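Local atomic coordinates of protein-glutamine gamma-glutamyltransferase 2 (Pagrus major, PDB entry 1G0D), a protein that catalyses calcium-dependent acyl transfer between peptide-bound glutamine and primary amines such as lysine side chains, releasing ammonia and so cross-linking or aminating proteins. Residues N102-I105 with G106-L110; S202-D205 with I206-S210; P212-V215 with G216-T220; E444-Q447 with K448-E451; L544-D547 with D548-R551. One frame throughout, in Å; residues are numbered along the deposited sequence.

Contact 1: N102-I105 with G106-L110; sequences NAVI and GHYRL
The phenol end of Tyr108 folds back across the turn and overlaps the backbone of Val104, four residues earlier. This is a tyrosine corner, a feature of Greek-key beta sandwiches such as the N-terminal domain here, placed where a loop enters strand 106-115. Tyr108 OH donates to Val104 O, though the modelled separation of 2.3 Å is very short and its exact value is doubtful. The carbonyl oxygen lies at the edge of the ring, near its plane. With CG beside the backbone N (chi1 -72°), the ring turns back along the incoming chain. Gly106, two residues before the tyrosine, makes the bend: its backbone angles, phi 155° and psi -176°, leave no room for a beta carbon beside the preceding carbonyl oxygen. Beyond the bend, Gly106 and Tyr108 join strand 121-133 through backbone bonds to Met132 and Phe130, and the Tyr108 ring lies nearly parallel to that of Phe130. Leu60 and Leu62 of strand 55-62 pack against the tyrosine as well, so the ring ties the loop to the interior of the sandwich. The hydroxyl also lies close to the valine side chain, with Tyr108 OH 3.5 Å from Val104 CB.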
loop_
_atom_site.group_PDB
_atom_site.type_symbol
_atom_site.label_atom_id
_atom_site.label_comp_id
_atom_site.label_asym_id
_atom_site.label_seq_id
_atom_site.Cartn_x
_atom_site.Cartn_y
_atom_site.Cartn_z
ATOM N N ASN A 102 26.030 7.234 -1.074
ATOM C CA ASN A 102 25.798 5.847 -0.697
ATOM C C ASN A 102 25.835 5.751 0.822
ATOM O O ASN A 102 25.989 4.673 1.389
ATOM C CB ASN A 102 26.828 4.889 -1.312
ATOM C CG ASN A 102 28.247 5.237 -0.949
ATOM O OD1 ASN A 102 28.502 6.265 -0.330
ATOM N ND2 ASN A 102 29.192 4.381 -1.339
ATOM N N ALA A 103 25.667 6.887 1.488
ATOM C CA ALA A 103 25.679 6.908 2.938
ATOM C C ALA A 103 24.620 5.965 3.576
ATOM O O ALA A 103 23.522 5.766 3.035
ATOM C CB ALA A 103 25.468 8.315 3.392
ATOM N N VAL A 104 24.963 5.385 4.730
ATOM C CA VAL A 104 24.070 4.500 5.468
ATOM C C VAL A 104 23.006 5.362 6.135
ATOM O O VAL A 104 23.333 6.315 6.827
ATOM C CB VAL A 104 24.831 3.741 6.585
ATOM C CG1 VAL A 104 23.864 2.967 7.416
ATOM C CG2 VAL A 104 25.826 2.783 5.987
ATOM N N ILE A 105 21.727 5.064 5.905
ATOM C CA ILE A 105 20.677 5.840 6.560
ATOM C C ILE A 105 20.645 5.431 8.042
ATOM O O ILE A 105 20.990 4.301 8.396
ATOM C CB ILE A 105 19.285 5.618 5.885
ATOM C CG1 ILE A 105 18.828 4.186 6.034
ATOM C CG2 ILE A 105 19.382 5.868 4.392
ATOM C CD1 ILE A 105 17.341 4.064 5.785
ATOM N N GLY A 106 20.264 6.342 8.919
ATOM C CA GLY A 106 20.243 5.967 10.313
ATOM C C GLY A 106 20.390 7.143 11.227
ATOM O O GLY A 106 20.421 8.290 10.772
ATOM N N HIS A 107 20.471 6.865 12.521
ATOM C CA HIS A 107 20.622 7.917 13.513
ATOM C C HIS A 107 22.074 8.006 13.904
ATOM O O HIS A 107 22.549 7.160 14.637
ATOM C CB HIS A 107 19.794 7.590 14.744
ATOM C CG HIS A 107 19.662 8.729 15.701
ATOM N ND1 HIS A 107 19.544 8.547 17.059
ATOM C CD2 HIS A 107 19.653 10.065 15.497
ATOM C CE1 HIS A 107 19.473 9.721 17.650
ATOM N NE2 HIS A 107 19.536 10.659 16.726
ATOM N N TYR A 108 22.760 9.036 13.420
ATOM C CA TYR A 108 24.174 9.232 13.690
ATOM C C TYR A 108 24.389 10.090 14.910
ATOM O O TYR A 108 23.527 10.879 15.269
ATOM C CB TYR A 108 24.834 9.946 12.514
ATOM C CG TYR A 108 24.998 9.108 11.274
ATOM C CD1 TYR A 108 23.937 8.951 10.374
ATOM C CD2 TYR A 108 26.216 8.509 10.969
ATOM C CE1 TYR A 108 24.080 8.223 9.186
ATOM C CE2 TYR A 108 26.374 7.776 9.785
ATOM C CZ TYR A 108 25.291 7.645 8.894
ATOM O OH TYR A 108 25.415 6.965 7.698
ATOM N N ARG A 109 25.543 9.947 15.548
ATOM C CA ARG A 109 25.853 10.788 16.691
ATOM C C ARG A 109 27.192 11.343 16.314
ATOM O O ARG A 109 28.113 10.591 16.049
ATOM C CB ARG A 109 25.935 9.988 17.994
ATOM C CG ARG A 109 24.698 10.211 18.946
ATOM C CD ARG A 109 23.643 9.045 18.943
ATOM N NE ARG A 109 24.295 7.727 19.018
ATOM C CZ ARG A 109 23.925 6.630 18.348
ATOM N NH1 ARG A 109 22.874 6.652 17.530
ATOM N NH2 ARG A 109 24.662 5.522 18.440
ATOM N N LEU A 110 27.283 12.670 16.264
ATOM C CA LEU A 110 28.507 13.362 15.859
ATOM C C LEU A 110 29.417 13.839 16.959
ATOM O O LEU A 110 29.023 14.640 17.810
ATOM C CB LEU A 110 28.173 14.588 14.998
ATOM C CG LEU A 110 29.080 15.013 13.825
ATOM C CD1 LEU A 110 29.428 16.464 13.938
ATOM C CD2 LEU A 110 30.320 14.216 13.795
#

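Contact 2: S202-D205 with I206-S210; sequences SEMD and IEHRS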
loop_
_atom_site.group_PDB
_atom_site.type_symbol
_atom_site.label_atom_id
_atom_site.label_comp_id
_atom_site.label_asym_id
_atom_site.label_seq_id
_atom_site.Cartn_x
_atom_site.Cartn_y
_atom_site.Cartn_z
ATOM N N SER A 202 23.694 -7.015 14.311
ATOM C CA SER A 202 23.425 -5.579 14.275
ATOM C C SER A 202 24.310 -4.729 13.362
ATOM O O SER A 202 23.805 -3.860 12.621
ATOM C CB SER A 202 23.549 -5.034 15.679
ATOM O OG SER A 202 24.790 -5.462 16.208
ATOM N N GLU A 203 25.621 -4.954 13.464
ATOM C CA GLU A 203 26.636 -4.245 12.680
ATOM C C GLU A 203 26.567 -4.516 11.172
ATOM O O GLU A 203 26.620 -3.595 10.357
ATOM C CB GLU A 203 28.019 -4.612 13.191
ATOM C CG GLU A 203 29.110 -3.841 12.519
ATOM C CD GLU A 203 30.429 -4.514 12.655
ATOM O OE1 GLU A 203 31.439 -3.813 12.867
ATOM O OE2 GLU A 203 30.448 -5.754 12.544
ATOM N N MET A 204 26.472 -5.780 10.795
ATOM C CA MET A 204 26.346 -6.106 9.387
ATOM C C MET A 204 25.054 -5.483 8.858
ATOM O O MET A 204 25.041 -4.915 7.780
ATOM C CB MET A 204 26.314 -7.618 9.211
ATOM C CG MET A 204 26.479 -8.139 7.797
ATOM S SD MET A 204 26.314 -9.972 7.801
ATOM C CE MET A 204 25.961 -10.283 6.064
ATOM N N ASP A 205 23.971 -5.581 9.619
ATOM C CA ASP A 205 22.701 -4.999 9.204
ATOM C C ASP A 205 22.853 -3.493 8.989
ATOM O O ASP A 205 22.331 -2.954 8.019
ATOM C CB ASP A 205 21.622 -5.232 10.257
ATOM C CG ASP A 205 20.357 -4.421 9.994
ATOM O OD1 ASP A 205 19.717 -4.633 8.934
ATOM O OD2 ASP A 205 19.989 -3.571 10.842
ATOM N N ILE A 206 23.553 -2.804 9.892
ATOM C CA ILE A 206 23.723 -1.366 9.727
ATOM C C ILE A 206 24.495 -1.074 8.443
ATOM O O ILE A 206 24.171 -0.156 7.667
ATOM C CB ILE A 206 24.450 -0.734 10.953
ATOM C CG1 ILE A 206 23.467 -0.620 12.119
ATOM C CG2 ILE A 206 24.934 0.680 10.646
ATOM C CD1 ILE A 206 24.067 -0.053 13.397
ATOM N N GLU A 207 25.505 -1.883 8.196
ATOM C CA GLU A 207 26.305 -1.673 7.017
ATOM C C GLU A 207 25.499 -1.866 5.736
ATOM O O GLU A 207 25.847 -1.333 4.695
ATOM C CB GLU A 207 27.515 -2.602 7.087
ATOM C CG GLU A 207 28.284 -2.449 8.415
ATOM C CD GLU A 207 29.632 -3.147 8.432
ATOM O OE1 GLU A 207 29.673 -4.377 8.226
ATOM O OE2 GLU A 207 30.652 -2.462 8.666
ATOM N N HIS A 208 24.391 -2.593 5.816
ATOM C CA HIS A 208 23.571 -2.853 4.635
ATOM C C HIS A 208 22.467 -1.832 4.437
ATOM O O HIS A 208 21.754 -1.863 3.426
ATOM C CB HIS A 208 22.930 -4.227 4.766
ATOM C CG HIS A 208 23.852 -5.352 4.450
ATOM N ND1 HIS A 208 24.953 -5.657 5.223
ATOM C CD2 HIS A 208 23.880 -6.211 3.407
ATOM C CE1 HIS A 208 25.619 -6.652 4.669
ATOM N NE2 HIS A 208 24.986 -7.008 3.566
ATOM N N ARG A 209 22.304 -0.947 5.418
ATOM C CA ARG A 209 21.272 0.060 5.368
ATOM C C ARG A 209 21.491 1.184 4.337
ATOM O O ARG A 209 20.689 2.107 4.223
ATOM C CB ARG A 209 21.093 0.634 6.767
ATOM C CG ARG A 209 20.334 -0.292 7.676
ATOM C CD ARG A 209 19.760 0.465 8.873
ATOM N NE ARG A 209 19.291 -0.497 9.876
ATOM C CZ ARG A 209 18.867 -0.197 11.100
ATOM N NH1 ARG A 209 18.833 1.049 11.527
ATOM N NH2 ARG A 209 18.479 -1.164 11.902
ATOM N N SER A 210 22.564 1.105 3.575
ATOM C CA SER A 210 22.827 2.110 2.563
ATOM C C SER A 210 22.220 1.700 1.226
ATOM O O SER A 210 22.238 2.431 0.244
ATOM C CB SER A 210 24.307 2.207 2.372
ATOM O OG SER A 210 24.686 1.130 1.548
#
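Asp205 of helix 202-208 and Arg209, just past the end of that helix, join four residues apart through a salt bridge whose shape follows from their torsions. The aspartate sets CG anti to its backbone N (chi1 169°), while Arg209 runs extended from CG to NE and comes back along the helix. Arg209 NH2 lies 3.0 Å from Asp205 OD2 and meets that oxygen nearly along its C-O axis; Arg209 NE adds a weak bond at 3.3 Å to the same Asp205 OD2. Carboxylate and guanidinium planes are 74° apart, consistent with one oxygen taking both N-H groups, the second weakly. Asp193 holds NH2 as well, and Tyr214 OH occupies the other aspartate oxygen, OD1.

His208 works differently. Its ND1 donates to Met204 O at 2.7 Å, approaching from above the carbonyl plane and slightly tilted out of the imidazole plane. The extended Met204 chain then lays its CG 3.6 Å from His208 CE1. On another side of the helix Glu203 and Glu207 run alongside each other, though the exact placing of Glu207 is doubtful.

The chemistry is therefore divided: the buried Arg209 is shared by two carboxylates, Asp205 and Asp193, whose negative charges it probably offsets in part, whereas the exposed glutamates, bearing like charges, probably rely on solvent to screen them.

Contact 3: P212-V215 with G216-T220; sequences PVYV and GRTIT
Thr218 turns its hydroxyl back onto the carbonyl of Tyr214, one helical turn earlier, and lies over one face of the tyrosine ring. Thr218 OG1 donates to Tyr214 O at 2.8 Å, from above the carbonyl plane, while Thr218 N gives the regular helical bond to the same Tyr214 O at 2.9 Å. Two bonds thus grip one oxygen. The threonine torsion makes this possible, since at chi1 -60° OG1 sits beside the backbone N and points back toward the preceding turn. Thr218 OG1 is also 3.8 Å from Tyr214 CE2, over the ring but offset toward its rim. A water donates to Thr218 OG1 at 3.0 Å and makes a weak bond to the phenol oxygen, bridging the two polar ends.

Thr220 repeats the pattern a little further along, with Thr220 OG1 2.9 Å from Gly216 O; its hydroxyl and amide reach that carbonyl from opposite faces of its plane.

Farther out, Asp205 and the ring of His208 both meet the tyrosine, so residues of the preceding helix help to position its ring. Leu192 of helix 184-193 touches Thr218. Ile219 packs against Leu192 too, and against Val282 and Leu283 of helix 272-286, which begins with the active-site Cys272. Arg217, bound to Asp386, is about 9 Å from active-site Asp355, measured between side chains.

A hydroxyl bonded to the carbonyl four residues back is a common way for threonine in an alpha helix to satisfy its polar end, and here both threonines belong to a helix packed against the papain-like catalytic core.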
loop_
_atom_site.group_PDB
_atom_site.type_symbol
_atom_site.label_atom_id
_atom_site.label_comp_id
_atom_site.label_asym_id
_atom_site.label_seq_id
_atom_site.Cartn_x
_atom_site.Cartn_y
_atom_site.Cartn_z
ATOM N N PRO A 212 19.123 0.713 -1.106
ATOM C CA PRO A 212 17.664 0.728 -1.146
ATOM C C PRO A 212 17.016 -0.647 -1.380
ATOM O O PRO A 212 15.883 -0.845 -0.940
ATOM C CB PRO A 212 17.338 1.738 -2.253
ATOM C CG PRO A 212 18.534 1.807 -3.063
ATOM C CD PRO A 212 19.710 1.515 -2.183
ATOM N N VAL A 213 17.716 -1.575 -2.059
ATOM C CA VAL A 213 17.195 -2.932 -2.349
ATOM C C VAL A 213 17.032 -3.712 -1.049
ATOM O O VAL A 213 15.999 -4.318 -0.793
ATOM C CB VAL A 213 18.139 -3.767 -3.301
ATOM C CG1 VAL A 213 17.728 -5.249 -3.291
ATOM C CG2 VAL A 213 18.064 -3.249 -4.750
ATOM N N TYR A 214 18.066 -3.674 -0.224
ATOM C CA TYR A 214 18.086 -4.344 1.059
ATOM C C TYR A 214 17.029 -3.771 2.005
ATOM O O TYR A 214 16.225 -4.503 2.565
ATOM C CB TYR A 214 19.468 -4.170 1.657
ATOM C CG TYR A 214 19.592 -4.645 3.074
ATOM C CD1 TYR A 214 19.988 -5.945 3.349
ATOM C CD2 TYR A 214 19.302 -3.797 4.146
ATOM C CE1 TYR A 214 20.084 -6.388 4.646
ATOM C CE2 TYR A 214 19.394 -4.232 5.458
ATOM C CZ TYR A 214 19.779 -5.528 5.699
ATOM O OH TYR A 214 19.810 -5.989 6.990
ATOM N N VAL A 215 17.023 -2.463 2.192
ATOM C CA VAL A 215 16.065 -1.821 3.066
ATOM C C VAL A 215 14.609 -1.994 2.579
ATOM O O VAL A 215 13.675 -2.083 3.384
ATOM C CB VAL A 215 16.429 -0.322 3.164
ATOM C CG1 VAL A 215 15.347 0.461 3.861
ATOM C CG2 VAL A 215 17.741 -0.179 3.889
ATOM N N GLY A 216 14.412 -2.030 1.265
ATOM C CA GLY A 216 13.076 -2.188 0.724
ATOM C C GLY A 216 12.596 -3.613 0.971
ATOM O O GLY A 216 11.434 -3.848 1.312
ATOM N N ARG A 217 13.495 -4.576 0.787
ATOM C CA ARG A 217 13.174 -5.978 1.025
ATOM C C ARG A 217 12.944 -6.215 2.543
ATOM O O ARG A 217 12.110 -7.028 2.935
ATOM C CB ARG A 217 14.300 -6.877 0.467
ATOM C CG ARG A 217 14.344 -8.291 1.041
ATOM C CD ARG A 217 14.802 -9.357 0.021
ATOM N NE ARG A 217 13.633 -9.910 -0.651
ATOM C CZ ARG A 217 13.354 -11.202 -0.830
ATOM N NH1 ARG A 217 12.249 -11.533 -1.462
ATOM N NH2 ARG A 217 14.153 -12.155 -0.416
ATOM N N THR A 218 13.675 -5.497 3.394
ATOM C CA THR A 218 13.511 -5.636 4.836
ATOM C C THR A 218 12.185 -5.050 5.314
ATOM O O THR A 218 11.493 -5.667 6.088
ATOM C CB THR A 218 14.623 -4.943 5.557
ATOM O OG1 THR A 218 15.859 -5.534 5.154
ATOM C CG2 THR A 218 14.451 -5.071 7.042
ATOM N N ILE A 219 11.831 -3.856 4.858
ATOM C CA ILE A 219 10.568 -3.239 5.250
ATOM C C ILE A 219 9.422 -4.091 4.749
ATOM O O ILE A 219 8.486 -4.363 5.474
ATOM C CB ILE A 219 10.427 -1.830 4.649
ATOM C CG1 ILE A 219 11.400 -0.878 5.334
ATOM C CG2 ILE A 219 9.027 -1.321 4.837
ATOM C CD1 ILE A 219 11.273 -0.901 6.853
ATOM N N THR A 220 9.486 -4.522 3.500
ATOM C CA THR A 220 8.406 -5.333 2.971
ATOM C C THR A 220 8.194 -6.605 3.792
ATOM O O THR A 220 7.060 -7.083 3.975
ATOM C CB THR A 220 8.699 -5.693 1.546
ATOM O OG1 THR A 220 8.691 -4.496 0.780
ATOM C CG2 THR A 220 7.645 -6.588 0.982
HETATM O O HOH W 1 17.011 -7.929 6.594
#

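Contact 4: E444-Q447 with K448-E451; sequences EGSQ and KERE
Two hydrogen bonds involving side chains tie Ser446 and Gly445 to Glu449 at the start of helix 447-456. Ser446 is the N-cap: its OG, placed between the backbone N and the carbonyl carbon (chi1 61°), accepts from Glu449 N at 2.8 Å. The same hydroxyl is bonded to Pro443 O, which fixes its rotation. In return, the extended Glu449 chain reaches back to the loop and its OE1 accepts from Gly445 N at 2.6 Å. That amide meets the carboxylate from 54° above its plane. The positive phi of Gly445, 91°, turns the chain into this position.

Backbone bonds continue the helix, with Arg450 N 3.0 Å from Ser446 O and Glu451 N likewise 3.0 Å from Gln447 O. Van der Waals contact is lighter: Gln447 CG lies 3.6 Å from Glu451 OE1, the two side chains crossing at about a right angle.

Charge forms the third group. Lys448 forms a salt bridge with Glu378, whereas Glu444 and Glu449 lie alongside each other with OE1 of Glu444 5.7 Å from OE2 of Glu449. Both are predicted calcium ligands by similarity, with Asn395 nearby. The two acidic groups, one on the loop and one in the first turn, would probably repel less with a cation between them, consistent with a calcium site.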
loop_
_atom_site.group_PDB
_atom_site.type_symbol
_atom_site.label_atom_id
_atom_site.label_comp_id
_atom_site.label_asym_id
_atom_site.label_seq_id
_atom_site.Cartn_x
_atom_site.Cartn_y
_atom_site.Cartn_z
ATOM N N GLU A 444 -3.156 -7.625 -24.734
ATOM C CA GLU A 444 -3.650 -8.966 -24.957
ATOM C C GLU A 444 -3.702 -9.349 -26.424
ATOM O O GLU A 444 -4.301 -8.644 -27.226
ATOM C CB GLU A 444 -5.027 -9.036 -24.378
ATOM C CG GLU A 444 -5.501 -10.397 -24.082
ATOM C CD GLU A 444 -6.924 -10.311 -23.639
ATOM O OE1 GLU A 444 -7.158 -9.618 -22.620
ATOM O OE2 GLU A 444 -7.805 -10.900 -24.308
ATOM N N GLY A 445 -3.102 -10.474 -26.775
ATOM C CA GLY A 445 -3.098 -10.884 -28.166
ATOM C C GLY A 445 -1.900 -10.390 -28.978
ATOM O O GLY A 445 -1.539 -10.967 -29.996
ATOM N N SER A 446 -1.271 -9.315 -28.536
ATOM C CA SER A 446 -0.122 -8.796 -29.239
ATOM C C SER A 446 0.867 -9.926 -29.493
ATOM O O SER A 446 0.901 -10.896 -28.767
ATOM C CB SER A 446 0.532 -7.665 -28.407
ATOM O OG SER A 446 0.986 -8.105 -27.136
ATOM N N GLN A 447 1.653 -9.809 -30.546
ATOM C CA GLN A 447 2.641 -10.819 -30.833
ATOM C C GLN A 447 3.683 -10.613 -29.786
ATOM O O GLN A 447 4.457 -11.517 -29.479
ATOM C CB GLN A 447 3.275 -10.617 -32.212
ATOM C CG GLN A 447 4.469 -11.569 -32.541
ATOM C CD GLN A 447 4.068 -13.066 -32.714
ATOM O OE1 GLN A 447 4.802 -13.969 -32.274
ATOM N NE2 GLN A 447 2.911 -13.318 -33.359
ATOM N N LYS A 448 3.735 -9.409 -29.238
ATOM C CA LYS A 448 4.731 -9.181 -28.217
ATOM C C LYS A 448 4.303 -9.969 -26.990
ATOM O O LYS A 448 5.142 -10.545 -26.319
ATOM C CB LYS A 448 4.891 -7.693 -27.919
ATOM C CG LYS A 448 6.090 -7.094 -28.653
ATOM C CD LYS A 448 7.320 -6.906 -27.753
ATOM C CE LYS A 448 8.077 -8.216 -27.402
ATOM N NZ LYS A 448 9.197 -8.033 -26.373
ATOM N N GLU A 449 2.998 -10.020 -26.728
ATOM C CA GLU A 449 2.500 -10.782 -25.602
ATOM C C GLU A 449 2.788 -12.244 -25.876
ATOM O O GLU A 449 3.165 -12.967 -24.960
ATOM C CB GLU A 449 0.993 -10.618 -25.407
ATOM C CG GLU A 449 0.423 -11.494 -24.253
ATOM C CD GLU A 449 -1.084 -11.740 -24.350
ATOM O OE1 GLU A 449 -1.551 -12.086 -25.455
ATOM O OE2 GLU A 449 -1.808 -11.598 -23.333
ATOM N N ARG A 450 2.607 -12.697 -27.122
ATOM C CA ARG A 450 2.879 -14.102 -27.445
ATOM C C ARG A 450 4.338 -14.503 -27.262
ATOM O O ARG A 450 4.631 -15.606 -26.839
ATOM C CB ARG A 450 2.484 -14.466 -28.886
ATOM C CG ARG A 450 2.921 -15.905 -29.252
ATOM C CD ARG A 450 2.170 -16.548 -30.432
ATOM N NE ARG A 450 0.733 -16.689 -30.186
ATOM C CZ ARG A 450 0.081 -17.848 -30.097
ATOM N NH1 ARG A 450 0.733 -18.996 -30.236
ATOM N NH2 ARG A 450 -1.235 -17.853 -29.857
ATOM N N GLU A 451 5.272 -13.637 -27.573
ATOM C CA GLU A 451 6.614 -14.094 -27.411
ATOM C C GLU A 451 7.116 -14.003 -25.988
ATOM O O GLU A 451 8.100 -14.654 -25.659
ATOM C CB GLU A 451 7.542 -13.378 -28.378
ATOM C CG GLU A 451 7.463 -11.871 -28.325
ATOM C CD GLU A 451 8.057 -11.207 -29.569
ATOM O OE1 GLU A 451 7.529 -11.482 -30.675
ATOM O OE2 GLU A 451 9.036 -10.417 -29.436
#

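Contact 5: L544-D547 with D548-R551; sequences LHYD and DYVR
Tyr549 turns its ring back onto the main chain of Tyr546, so that the backbone CA of Tyr546 lies over one of its faces. The setting is a short helical turn that begins at Tyr546, after strand 536-544 in one of the beta-rich C-terminal domains, with His545 at the N-cap position. Tyr546 CA makes a CH-pi contact 3.8 Å from the centroid of the Tyr549 ring. Tyr549 places its CG between the backbone N and the carbonyl carbon (chi1 72°), which lets the ring lie over the start of the turn. The two aromatic rings meet obliquely, planes 81° apart, with Tyr546 CD1 3.5 Å from Tyr549 CE1. Val550 lies over a face of the Tyr546 ring, but its methyl groups are modelled too close to that residue, so the details are doubtful.

Outside partners hold both phenols: Tyr549 OH bonds to Thr486 and Gly485, and Tyr546 OH to Arg669, linking the turn to the C-terminal immunoglobulin-like domain. The Tyr549 side chain is about 6 Å from that of Pro482, part of the GTP site inferred by similarity.

At the start of the turn His545 O takes two amides. Asp548 N comes from above the carbonyl plane at 3.0 Å from His545 O, and Tyr549 N donates to that oxygen almost straight, at 171°.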
loop_
_atom_site.group_PDB
_atom_site.type_symbol
_atom_site.label_atom_id
_atom_site.label_comp_id
_atom_site.label_asym_id
_atom_site.label_seq_id
_atom_site.Cartn_x
_atom_site.Cartn_y
_atom_site.Cartn_z
ATOM N N LEU A 544 -32.205 -10.604 -5.921
ATOM C CA LEU A 544 -31.531 -10.830 -4.652
ATOM C C LEU A 544 -32.222 -9.915 -3.630
ATOM O O LEU A 544 -32.566 -8.778 -3.970
ATOM C CB LEU A 544 -30.053 -10.486 -4.804
ATOM C CG LEU A 544 -29.112 -11.526 -5.418
ATOM C CD1 LEU A 544 -29.378 -12.899 -4.862
ATOM C CD2 LEU A 544 -29.298 -11.530 -6.887
ATOM N N HIS A 545 -32.428 -10.415 -2.401
ATOM C CA HIS A 545 -33.118 -9.669 -1.332
ATOM C C HIS A 545 -32.288 -9.467 -0.088
ATOM O O HIS A 545 -31.540 -10.342 0.325
ATOM C CB HIS A 545 -34.383 -10.389 -0.893
ATOM C CG HIS A 545 -35.344 -10.638 -2.002
ATOM N ND1 HIS A 545 -35.261 -11.744 -2.821
ATOM C CD2 HIS A 545 -36.417 -9.934 -2.425
ATOM C CE1 HIS A 545 -36.246 -11.712 -3.698
ATOM N NE2 HIS A 545 -36.963 -10.623 -3.479
ATOM N N TYR A 546 -32.486 -8.328 0.549
ATOM C CA TYR A 546 -31.718 -8.014 1.716
ATOM C C TYR A 546 -31.724 -9.054 2.793
ATOM O O TYR A 546 -30.667 -9.520 3.184
ATOM C CB TYR A 546 -32.166 -6.694 2.315
ATOM C CG TYR A 546 -31.387 -6.355 3.551
ATOM C CD1 TYR A 546 -30.010 -6.154 3.496
ATOM C CD2 TYR A 546 -32.019 -6.230 4.784
ATOM C CE1 TYR A 546 -29.280 -5.835 4.636
ATOM C CE2 TYR A 546 -31.288 -5.909 5.947
ATOM C CZ TYR A 546 -29.923 -5.716 5.857
ATOM O OH TYR A 546 -29.196 -5.430 6.986
ATOM N N ASP A 547 -32.900 -9.430 3.274
ATOM C CA ASP A 547 -32.995 -10.397 4.375
ATOM C C ASP A 547 -32.405 -11.746 4.045
ATOM O O ASP A 547 -32.208 -12.570 4.929
ATOM C CB ASP A 547 -34.441 -10.562 4.820
ATOM C CG ASP A 547 -35.421 -10.181 3.736
ATOM O OD1 ASP A 547 -36.040 -11.094 3.135
ATOM O OD2 ASP A 547 -35.568 -8.962 3.483
ATOM N N ASP A 548 -32.121 -11.964 2.769
ATOM C CA ASP A 548 -31.508 -13.206 2.333
ATOM C C ASP A 548 -29.993 -13.004 2.385
ATOM O O ASP A 548 -29.279 -13.736 3.066
ATOM C CB ASP A 548 -31.900 -13.538 0.884
ATOM C CG ASP A 548 -33.312 -14.135 0.749
ATOM O OD1 ASP A 548 -33.845 -14.683 1.742
ATOM O OD2 ASP A 548 -33.879 -14.049 -0.373
ATOM N N TYR A 549 -29.499 -11.997 1.671
ATOM C CA TYR A 549 -28.057 -11.775 1.650
ATOM C C TYR A 549 -27.411 -11.150 2.858
ATOM O O TYR A 549 -26.195 -11.132 2.900
ATOM C CB TYR A 549 -27.574 -11.041 0.365
ATOM C CG TYR A 549 -27.904 -9.564 0.218
ATOM C CD1 TYR A 549 -27.457 -8.620 1.148
ATOM C CD2 TYR A 549 -28.725 -9.130 -0.819
ATOM C CE1 TYR A 549 -27.829 -7.298 1.054
ATOM C CE2 TYR A 549 -29.108 -7.808 -0.920
ATOM C CZ TYR A 549 -28.666 -6.897 0.024
ATOM O OH TYR A 549 -29.130 -5.592 -0.044
ATOM N N VAL A 550 -28.163 -10.645 3.833
ATOM C CA VAL A 550 -27.487 -10.087 5.015
ATOM C C VAL A 550 -26.829 -11.242 5.725
ATOM O O VAL A 550 -25.815 -11.097 6.398
ATOM C CB VAL A 550 -28.416 -9.527 6.066
ATOM C CG1 VAL A 550 -27.977 -8.138 6.427
ATOM C CG2 VAL A 550 -29.830 -9.609 5.613
ATOM N N ARG A 551 -27.455 -12.398 5.578
ATOM C CA ARG A 551 -27.002 -13.622 6.210
ATOM C C ARG A 551 -25.604 -14.097 5.778
ATOM O O ARG A 551 -24.842 -14.587 6.598
ATOM C CB ARG A 551 -28.050 -14.729 5.951
ATOM C CG ARG A 551 -29.074 -14.933 7.079
ATOM C CD ARG A 551 -30.497 -14.656 6.620
ATOM N NE ARG A 551 -31.017 -15.735 5.785
ATOM C CZ ARG A 551 -32.271 -15.801 5.329
ATOM N NH1 ARG A 551 -33.149 -14.848 5.630
ATOM N NH2 ARG A 551 -32.647 -16.811 4.547
#

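Contacts 1 to 3 are neighbours and contacts 4 and 5 stand apart. Contacts 1 and 3 are buried, contacts 2 and 5 partly buried, and contact 4 lies on the surface. Contacts 2 and 3 occupy successive helices, 202-208 and 212-223, whereas contact 1 sits at the start of a strand and contacts 4 and 5 at helix starts. Contact 2 touches both neighbours, Val104 of contact 1 and Tyr214 of contact 3, joining the N-terminal sandwich to the catalytic core. Centres of contacts 1 and 5 are about 58 Å apart. Hydroxyl-to-carbonyl bonds mark contacts 1 and 3, a salt bridge contact 2, carboxylates and a helix cap contact 4, and aromatic packing contact 5.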